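Local coordinates for Ice-binding protein (Leucosporidium, PDB 3UYU), which binds to the surface of ice crystals and inhibits their growth, conferring freeze tolerance on an Arctic yeast, at residues E135-G138 with D139-W142. The protein carries 2 engineered substitutions. Residues are numbered along the deposited sequence; the frame is centred on the assembly and turned at random.
Sequences EGNG and DATW
Asn137 turns its side-chain carbonyl back over the chain that follows it: OD1 accepts a hydrogen bond from Asp139 N at 3.0 Å, the donor standing above the amide plane. This is an Asx turn, and it coincides with a type I beta turn from Asn137 to Ala140, closed by the bond from Ala140 N to Asn137 O (3.2 Å). A chi1 of 69° tucks CG back over the residue's own backbone, which carries OD1 toward Asp139 N. Asn137 O serves twice, because a water 2.8 Å away donates to it and also to Ala140 O, joining the carbonyls at the two ends of the turn. Ala140 CB lies against the turn's own carbonyl, 3.5 Å from Asn137 O. Further along the chain, the indole of Trp142 presents its benzo edge to the incoming backbone, CZ2 3.6 Å from Glu135 O and CH2 3.7 Å from Gly136 N. With the indole cut back to an alanine, Leu115 O is likely to lose its NE1 donor and the backbone at Gly136 its edge contact. Trp142 also meets Phe134 edge-to-face and packs on Pro117. The whole bend is a surface loop of the right-handed beta-helix, linking strand 132-135 to strand 142-146, which lies parallel between strands 118-122 and 169-173.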
loop_
_atom_site.group_PDB
_atom_site.type_symbol
_atom_site.label_atom_id
_atom_site.label_comp_id
_atom_site.label_asym_id
_atom_site.label_seq_id
_atom_site.Cartn_x
_atom_site.Cartn_y
_atom_site.Cartn_z
ATOM N N GLU A 135 17.991 4.260 -24.863
ATOM C CA GLU A 135 19.361 4.753 -24.546
ATOM C C GLU A 135 19.335 5.828 -23.505
ATOM O O GLU A 135 18.777 6.943 -23.772
ATOM C CB GLU A 135 20.042 5.279 -25.799
ATOM C CG GLU A 135 21.511 5.623 -25.546
ATOM C CD GLU A 135 22.172 6.362 -26.715
ATOM O OE1 GLU A 135 22.002 5.909 -27.889
ATOM O OE2 GLU A 135 22.884 7.389 -26.435
ATOM N N GLY A 136 19.892 5.575 -22.318
ATOM C CA GLY A 136 19.988 6.618 -21.309
ATOM C C GLY A 136 20.707 6.034 -20.129
ATOM O O GLY A 136 20.957 4.838 -20.133
ATOM N N ASN A 137 21.017 6.840 -19.131
ATOM C CA ASN A 137 21.811 6.380 -18.040
ATOM C C ASN A 137 20.997 5.580 -17.025
ATOM O O ASN A 137 19.814 5.262 -17.220
ATOM C CB ASN A 137 22.653 7.543 -17.419
ATOM C CG ASN A 137 21.811 8.579 -16.694
ATOM O OD1 ASN A 137 20.703 8.266 -16.205
ATOM N ND2 ASN A 137 22.327 9.812 -16.547
ATOM N N GLY A 138 21.661 5.238 -15.929
ATOM C CA GLY A 138 21.129 4.320 -14.929
ATOM C C GLY A 138 19.993 4.926 -14.123
ATOM O O GLY A 138 19.270 4.156 -13.467
ATOM N N ASP A 139 19.871 6.263 -14.186
ATOM C CA ASP A 139 18.777 6.883 -13.434
ATOM C C ASP A 139 17.718 7.429 -14.354
ATOM O O ASP A 139 16.726 8.062 -13.883
ATOM C CB ASP A 139 19.236 8.051 -12.565
ATOM C CG ASP A 139 20.078 7.624 -11.401
ATOM O OD1 ASP A 139 20.958 8.448 -11.115
ATOM O OD2 ASP A 139 19.970 6.487 -10.867
ATOM N N ALA A 140 17.929 7.280 -15.652
ATOM C CA ALA A 140 17.000 7.852 -16.637
ATOM C C ALA A 140 15.676 7.159 -16.570
ATOM O O ALA A 140 15.637 5.962 -16.354
ATOM C CB ALA A 140 17.520 7.777 -18.020
ATOM N N THR A 141 14.605 7.931 -16.809
ATOM C CA THR A 141 13.250 7.369 -16.830
ATOM C C THR A 141 12.511 7.602 -18.138
ATOM O O THR A 141 12.709 8.640 -18.828
ATOM C CB THR A 141 12.369 7.893 -15.645
ATOM O OG1 THR A 141 12.506 9.321 -15.609
ATOM C CG2 THR A 141 12.833 7.279 -14.338
ATOM N N TRP A 142 11.673 6.608 -18.484
ATOM C CA TRP A 142 10.836 6.639 -19.692
ATOM C C TRP A 142 9.389 6.298 -19.262
ATOM O O TRP A 142 9.177 5.343 -18.545
ATOM C CB TRP A 142 11.229 5.519 -20.656
ATOM C CG TRP A 142 12.538 5.696 -21.405
ATOM C CD1 TRP A 142 12.700 6.148 -22.700
ATOM C CD2 TRP A 142 13.850 5.356 -20.922
ATOM N NE1 TRP A 142 14.049 6.094 -23.045
ATOM C CE2 TRP A 142 14.764 5.622 -21.981
ATOM C CE3 TRP A 142 14.347 4.855 -19.703
ATOM C CZ2 TRP A 142 16.162 5.413 -21.863
ATOM C CZ3 TRP A 142 15.739 4.637 -19.576
ATOM C CH2 TRP A 142 16.635 4.962 -20.676
HETATM O O HOH W 1 17.502 3.916 -16.354
#